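Local structure of phosphate-binding protein (5UB3) at residues 48-51 with 52-55; 11-14 with 15-19; 214-217 with 218-222. The protein is a periplasmic binding protein of the phosphonate-binding family, seen here with chloride, that probably acts as the sensor partner of a diguanylate cyclase. All coordinates share one frame; numbering follows the deposited sequence.

Contact 1: residues 48-51 with 52-55; sequences ARQM and SSYL
S52 packs its CB against the carbonyl oxygens one turn back in the helix 48-56, 3.3 Å from A48 O, while its backbone N donates to that same oxygen. Its OG turns to R56 and, weakly, to S78; a small hydroxyl suits this buried spot. S53 likewise bonds R49 O through its backbone N, and its CB lies 3.8 Å from Q50 NE2; its OG is bonded to R57. Y54 lays one ring face over Q50 O, which stands 3.6 Å above the plane toward the rim. The Q50 side chain bends at chi2 (60°) to bring NE2 3.8 Å from Y54 CE1, with amide and ring planes 48° apart. M51 SD comes up at the ring edge, 4.3 Å from Y54 CD2. L55 completes the turn with a fairly straight bond from N to M51 O (2.8 Å), and its CD1 meets M51 CG at 3.9 Å, the two apolar chains crossing obliquely. Q50, S53 and Y54 lie on the partly exposed flank, A48, M51, L55 and S52 on the buried one: broadly an amphipathic helix. That buried flank rests on helix 67-75: A48 touches L72, and M51, S52 and L55 all touch L73.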
loop_
_atom_site.group_PDB
_atom_site.type_symbol
_atom_site.label_atom_id
_atom_site.label_comp_id
_atom_site.label_asym_id
_atom_site.label_seq_id
_atom_site.Cartn_x
_atom_site.Cartn_y
_atom_site.Cartn_z
ATOM N N ALA A 48 -4.532 -9.050 2.384
ATOM C CA ALA A 48 -4.217 -9.461 1.008
ATOM C C ALA A 48 -4.680 -10.880 0.683
ATOM O O ALA A 48 -5.151 -11.186 -0.438
ATOM C CB ALA A 48 -2.723 -9.320 0.733
ATOM N N ARG A 49 -4.558 -11.757 1.675
ATOM C CA ARG A 49 -4.982 -13.119 1.493
ATOM C C ARG A 49 -6.456 -13.269 1.262
ATOM O O ARG A 49 -6.872 -13.926 0.310
ATOM C CB ARG A 49 -4.601 -13.978 2.690
ATOM C CG ARG A 49 -3.154 -14.334 2.632
ATOM C CD ARG A 49 -2.974 -15.686 3.315
ATOM N NE ARG A 49 -2.692 -15.527 4.715
ATOM C CZ ARG A 49 -2.725 -16.539 5.583
ATOM N NH1 ARG A 49 -3.086 -17.767 5.191
ATOM N NH2 ARG A 49 -2.425 -16.317 6.860
ATOM N N GLN A 50 -7.246 -12.677 2.151
ATOM C CA GLN A 50 -8.689 -12.610 1.905
ATOM C C GLN A 50 -9.088 -11.924 0.611
ATOM O O GLN A 50 -10.088 -12.285 -0.019
ATOM C CB GLN A 50 -9.400 -11.943 3.092
ATOM C CG GLN A 50 -10.923 -12.130 3.108
ATOM C CD GLN A 50 -11.298 -13.607 3.160
ATOM O OE1 GLN A 50 -11.046 -14.258 4.155
ATOM N NE2 GLN A 50 -11.879 -14.140 2.074
ATOM N N MET A 51 -8.416 -10.834 0.296
ATOM C CA MET A 51 -8.801 -10.083 -0.889
ATOM C C MET A 51 -8.485 -10.927 -2.124
ATOM O O MET A 51 -9.260 -10.972 -3.085
ATOM C CB MET A 51 -8.051 -8.775 -0.958
ATOM C CG MET A 51 -8.429 -7.990 -2.218
ATOM S SD MET A 51 -10.181 -7.662 -2.489
ATOM C CE MET A 51 -10.357 -6.178 -1.516
ATOM N N SER A 52 -7.334 -11.616 -2.071
ATOM C CA SER A 52 -6.986 -12.567 -3.129
ATOM C C SER A 52 -8.035 -13.638 -3.272
ATOM O O SER A 52 -8.397 -13.969 -4.389
ATOM C CB SER A 52 -5.578 -13.152 -2.994
ATOM O OG SER A 52 -5.394 -14.247 -3.898
ATOM N N SER A 53 -8.539 -14.160 -2.166
ATOM C CA SER A 53 -9.649 -15.109 -2.235
ATOM C C SER A 53 -10.912 -14.544 -2.889
ATOM O O SER A 53 -11.493 -15.183 -3.782
ATOM C CB SER A 53 -9.961 -15.629 -0.812
ATOM O OG SER A 53 -10.967 -16.601 -0.888
ATOM N N TYR A 54 -11.319 -13.344 -2.481
ATOM C CA TYR A 54 -12.419 -12.648 -3.146
ATOM C C TYR A 54 -12.201 -12.468 -4.621
ATOM O O TYR A 54 -13.105 -12.732 -5.438
ATOM C CB TYR A 54 -12.664 -11.249 -2.572
ATOM C CG TYR A 54 -13.280 -11.175 -1.227
ATOM C CD1 TYR A 54 -14.041 -12.218 -0.706
ATOM C CD2 TYR A 54 -13.138 -10.031 -0.474
ATOM C CE1 TYR A 54 -14.643 -12.120 0.535
ATOM C CE2 TYR A 54 -13.715 -9.928 0.767
ATOM C CZ TYR A 54 -14.482 -10.986 1.261
ATOM O OH TYR A 54 -15.068 -10.905 2.477
ATOM N N LEU A 55 -11.021 -11.972 -4.965
ATOM C CA LEU A 55 -10.710 -11.735 -6.377
ATOM C C LEU A 55 -10.808 -13.006 -7.171
ATOM O O LEU A 55 -11.516 -13.037 -8.158
ATOM C CB LEU A 55 -9.321 -11.117 -6.512
ATOM C CG LEU A 55 -9.301 -9.625 -6.106
ATOM C CD1 LEU A 55 -7.844 -9.244 -5.911
ATOM C CD2 LEU A 55 -9.943 -8.741 -7.200
#

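Contact 2: residues 11-14 with 15-19; sequences SDDP and ASHYE
H17 turns the edge of its imidazole back toward the residues that lead into helix 14-28, bringing CD2 to 3.6 Å from D13 CB. With CG beside its own backbone N (chi1 -63°), the ring is directed toward the segment 11-14 and meets D13 N at its edge, in plane. D12 OD1 also approaches that edge, at 3.9 Å from H17 NE2, its carboxylate turned only 22° from the ring plane. Over one face of the imidazole, near the centre, stands S16 OG. The same serine sets CB 3.2 Å from D13 OD2, its hydroxyl bonding that oxygen weakly at most.

D13 O receives H17 N at 3.0 Å in the carbonyl plane, and S16 N more weakly; P14 O takes Y18 N at 2.9 Å. D13 is the N-cap, without a capping bond from its carboxylate. Proline suits the first turn, where a backbone N-H would have no helix carbonyl to bond. Before it, S11 OG, less surely placed, accepts from D13 N in an ST turn. Farther out, Q20 OE1 bonds H17 ND1 and helps fix the ring's rotation, while M44 packs on S11, P14 and H17. With D13 OD2 4.2 Å from H17 NE2 and D12 nearby, the carboxylates would tend to favour a protonated imidazole, though R9 against H17 may oppose this, and the charge is not settled.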
loop_
_atom_site.group_PDB
_atom_site.type_symbol
_atom_site.label_atom_id
_atom_site.label_comp_id
_atom_site.label_asym_id
_atom_site.label_seq_id
_atom_site.Cartn_x
_atom_site.Cartn_y
_atom_site.Cartn_z
ATOM N N SER A 11 -8.416 -3.254 3.692
ATOM C CA SER A 11 -8.681 -2.217 4.613
ATOM C C SER A 11 -8.667 -2.754 6.007
ATOM O O SER A 11 -9.339 -3.714 6.292
ATOM C CB SER A 11 -10.054 -1.635 4.338
ATOM O OG SER A 11 -10.482 -0.741 5.385
ATOM N N ASP A 12 -8.003 -2.039 6.887
ATOM C CA ASP A 12 -8.130 -2.276 8.339
ATOM C C ASP A 12 -9.205 -1.400 8.980
ATOM O O ASP A 12 -9.278 -1.342 10.183
ATOM C CB ASP A 12 -6.801 -1.994 9.073
ATOM C CG ASP A 12 -6.201 -0.589 8.752
ATOM O OD1 ASP A 12 -6.836 0.274 8.069
ATOM O OD2 ASP A 12 -5.038 -0.352 9.161
ATOM N N ASP A 13 -10.007 -0.699 8.191
ATOM C CA ASP A 13 -10.914 0.326 8.736
ATOM C C ASP A 13 -12.057 0.578 7.760
ATOM O O ASP A 13 -12.231 1.681 7.250
ATOM C CB ASP A 13 -10.093 1.577 8.985
ATOM C CG ASP A 13 -10.855 2.692 9.678
ATOM O OD1 ASP A 13 -11.938 2.463 10.239
ATOM O OD2 ASP A 13 -10.336 3.829 9.592
ATOM N N PRO A 14 -12.793 -0.483 7.428
ATOM C CA PRO A 14 -13.807 -0.377 6.376
ATOM C C PRO A 14 -14.879 0.699 6.602
ATOM O O PRO A 14 -15.304 1.315 5.655
ATOM C CB PRO A 14 -14.453 -1.753 6.360
ATOM C CG PRO A 14 -14.089 -2.384 7.674
ATOM C CD PRO A 14 -12.755 -1.826 8.018
ATOM N N ALA A 15 -15.299 0.901 7.847
ATOM C CA ALA A 15 -16.201 2.018 8.230
ATOM C C ALA A 15 -15.808 3.330 7.607
ATOM O O ALA A 15 -16.636 4.076 7.041
ATOM C CB ALA A 15 -16.221 2.153 9.744
ATOM N N SER A 16 -14.510 3.602 7.666
ATOM C CA SER A 16 -13.962 4.817 7.104
ATOM C C SER A 16 -13.629 4.731 5.604
ATOM O O SER A 16 -13.798 5.706 4.858
ATOM C CB SER A 16 -12.736 5.229 7.934
ATOM O OG SER A 16 -11.644 5.516 7.095
ATOM N N HIS A 17 -13.167 3.583 5.125
ATOM C CA HIS A 17 -12.732 3.530 3.717
ATOM C C HIS A 17 -13.881 3.397 2.752
ATOM O O HIS A 17 -13.711 3.684 1.587
ATOM C CB HIS A 17 -11.690 2.427 3.517
ATOM C CG HIS A 17 -10.442 2.680 4.315
ATOM N ND1 HIS A 17 -9.613 3.759 4.067
ATOM C CD2 HIS A 17 -9.941 2.074 5.414
ATOM C CE1 HIS A 17 -8.628 3.770 4.944
ATOM N NE2 HIS A 17 -8.814 2.768 5.784
ATOM N N TYR A 18 -15.031 2.917 3.234
ATOM C CA TYR A 18 -16.241 2.853 2.405
ATOM C C TYR A 18 -16.461 4.135 1.662
ATOM O O TYR A 18 -16.664 4.126 0.451
ATOM C CB TYR A 18 -17.446 2.596 3.250
ATOM C CG TYR A 18 -18.718 2.422 2.442
ATOM C CD1 TYR A 18 -19.092 1.179 1.944
ATOM C CD2 TYR A 18 -19.523 3.500 2.186
ATOM C CE1 TYR A 18 -20.253 1.036 1.187
ATOM C CE2 TYR A 18 -20.648 3.395 1.404
ATOM C CZ TYR A 18 -21.030 2.173 0.969
ATOM O OH TYR A 18 -22.172 2.132 0.262
ATOM N N GLU A 19 -16.383 5.242 2.402
ATOM C CA GLU A 19 -16.635 6.599 1.875
ATOM C C GLU A 19 -15.666 7.044 0.799
ATOM O O GLU A 19 -15.942 7.938 0.054
ATOM C CB GLU A 19 -16.518 7.614 3.006
ATOM C CG GLU A 19 -17.469 7.413 4.191
ATOM C CD GLU A 19 -17.076 8.326 5.343
ATOM O OE1 GLU A 19 -15.902 8.294 5.796
ATOM O OE2 GLU A 19 -17.921 9.127 5.762
#

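Contact 3: residues 214-217 with 218-222; sequences EMVR and TGMDP
A type II beta turn from R217 to M220 ends strand 209-217 and carries the chain toward helix 222-235. Its closing bond runs from M220 N to R217 O, 3.1 Å long and nearly straight at the hydrogen, although the donor lies well above the carbonyl plane. G219 occupies the third position of the turn with positive phi (79°), where a side chain would press on the preceding carbonyl oxygen; lacking one, glycine also lets the arginine pass close by.

R217 folds across this turn. Its CG sits between the backbone N and the carbonyl carbon (chi1 70°), and from there the chain runs extended to NE, laying the guanidinium alongside the turn. NH1 donates to T218 O at 3.1 Å, with the oxygen moderately tilted from the guanidinium plane, and M220 CA stands over one face of the group. The long, charged side chain therefore ties the turn to a second partner, since NE forms a salt bridge with D61, a residue whose backbone also bonds R217. T218, at the second position, sends OG1 to the carbonyl of G77.

On the buried side, the V216 and M220 side chains meet at about a right angle, M220 SD lying 3.7 Å from V216 CB. V216 also touches L228 and E225 of helix 222-235, and M220 touches E225, so both pack the strand end against that helix. The methionine is extended as far as SD and bends at chi3 (-88°), which brings its CE to 3.8 Å from V216 CG1.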
loop_
_atom_site.group_PDB
_atom_site.type_symbol
_atom_site.label_atom_id
_atom_site.label_comp_id
_atom_site.label_asym_id
_atom_site.label_seq_id
_atom_site.Cartn_x
_atom_site.Cartn_y
_atom_site.Cartn_z
ATOM N N GLU A 214 -4.360 0.486 -10.080
ATOM C CA GLU A 214 -5.666 -0.138 -10.167
ATOM C C GLU A 214 -5.479 -1.562 -10.659
ATOM O O GLU A 214 -4.860 -1.807 -11.711
ATOM C CB GLU A 214 -6.545 0.670 -11.176
ATOM C CG GLU A 214 -6.622 2.145 -10.816
ATOM C CD GLU A 214 -7.041 2.333 -9.376
ATOM O OE1 GLU A 214 -8.118 1.818 -9.053
ATOM O OE2 GLU A 214 -6.299 2.971 -8.579
ATOM N N MET A 215 -6.048 -2.513 -9.940
ATOM C CA MET A 215 -5.976 -3.900 -10.320
ATOM C C MET A 215 -7.364 -4.407 -10.592
ATOM O O MET A 215 -8.340 -3.991 -9.949
ATOM C CB MET A 215 -5.377 -4.766 -9.237
ATOM C CG MET A 215 -4.051 -4.302 -8.670
ATOM S SD MET A 215 -2.655 -4.615 -9.788
ATOM C CE MET A 215 -2.453 -6.359 -9.651
ATOM N N VAL A 216 -7.448 -5.323 -11.540
ATOM C CA VAL A 216 -8.704 -6.010 -11.786
ATOM C C VAL A 216 -8.500 -7.472 -11.727
ATOM O O VAL A 216 -7.418 -8.023 -12.032
ATOM C CB VAL A 216 -9.393 -5.655 -13.115
ATOM C CG1 VAL A 216 -9.862 -4.205 -13.111
ATOM C CG2 VAL A 216 -8.520 -6.010 -14.304
ATOM N N ARG A 217 -9.581 -8.152 -11.393
ATOM C CA ARG A 217 -9.481 -9.549 -11.157
ATOM C C ARG A 217 -9.178 -10.324 -12.421
ATOM O O ARG A 217 -9.652 -10.023 -13.508
ATOM C CB ARG A 217 -10.730 -10.094 -10.518
ATOM C CG ARG A 217 -11.940 -10.131 -11.411
ATOM C CD ARG A 217 -12.999 -10.935 -10.702
ATOM N NE ARG A 217 -14.204 -10.910 -11.484
ATOM C CZ ARG A 217 -14.500 -11.770 -12.460
ATOM N NH1 ARG A 217 -13.691 -12.761 -12.822
ATOM N NH2 ARG A 217 -15.635 -11.615 -13.098
ATOM N N THR A 218 -8.442 -11.404 -12.177
ATOM C CA THR A 218 -8.287 -12.494 -13.120
ATOM C C THR A 218 -9.642 -12.895 -13.621
ATOM O O THR A 218 -10.610 -13.084 -12.831
ATOM C CB THR A 218 -7.709 -13.691 -12.405
ATOM O OG1 THR A 218 -6.450 -13.349 -11.830
ATOM C CG2 THR A 218 -7.575 -14.949 -13.373
ATOM N N GLY A 219 -9.746 -13.010 -14.925
ATOM C CA GLY A 219 -11.017 -13.400 -15.535
ATOM C C GLY A 219 -12.128 -12.361 -15.701
ATOM O O GLY A 219 -13.211 -12.690 -16.243
ATOM N N MET A 220 -11.901 -11.109 -15.299
ATOM C CA MET A 220 -12.858 -10.044 -15.659
ATOM C C MET A 220 -13.079 -10.094 -17.165
ATOM O O MET A 220 -12.168 -10.308 -17.936
ATOM C CB MET A 220 -12.314 -8.674 -15.298
ATOM C CG MET A 220 -13.169 -7.524 -15.772
ATOM S SD MET A 220 -12.389 -6.007 -15.227
ATOM C CE MET A 220 -13.160 -5.912 -13.636
ATOM N N ASP A 221 -14.300 -9.903 -17.558
ATOM C CA ASP A 221 -14.674 -9.875 -18.961
ATOM C C ASP A 221 -13.858 -8.771 -19.705
ATOM O O ASP A 221 -13.806 -7.630 -19.261
ATOM C CB ASP A 221 -16.175 -9.650 -19.021
ATOM C CG ASP A 221 -16.669 -9.274 -20.399
ATOM O OD1 ASP A 221 -16.144 -9.784 -21.385
ATOM O OD2 ASP A 221 -17.598 -8.461 -20.475
ATOM N N PRO A 222 -13.168 -9.133 -20.802
ATOM C CA PRO A 222 -12.267 -8.176 -21.403
ATOM C C PRO A 222 -12.930 -6.875 -21.814
ATOM O O PRO A 222 -12.240 -5.853 -21.868
ATOM C CB PRO A 222 -11.766 -8.915 -22.670
ATOM C CG PRO A 222 -11.809 -10.322 -22.278
ATOM C CD PRO A 222 -13.035 -10.463 -21.435
#

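Along the chain contact 2 comes first, then contact 1, then contact 3. Contact 2 starts helix 14-28 just after strand 4-8, contact 1 lies within helix 48-56 between strands 39-42 and 62-66, and contact 3 leaves strand 209-217. These elements belong together: strand 4-8 pairs with both 39-42 and 62-66, and 62-66 pairs with 209-217. Contacts 1 and 3 touch where L55 O packs 3.6 Å from R217 CD, their centres about 14 Å apart. The centres of contacts 1 and 2 lie about 16 Å apart, those of 2 and 3 about 22 Å, neither pair touching. Late-sequence strand 209-217 thus rejoins early elements, consistent with the discontinuous lobes of periplasmic binding proteins.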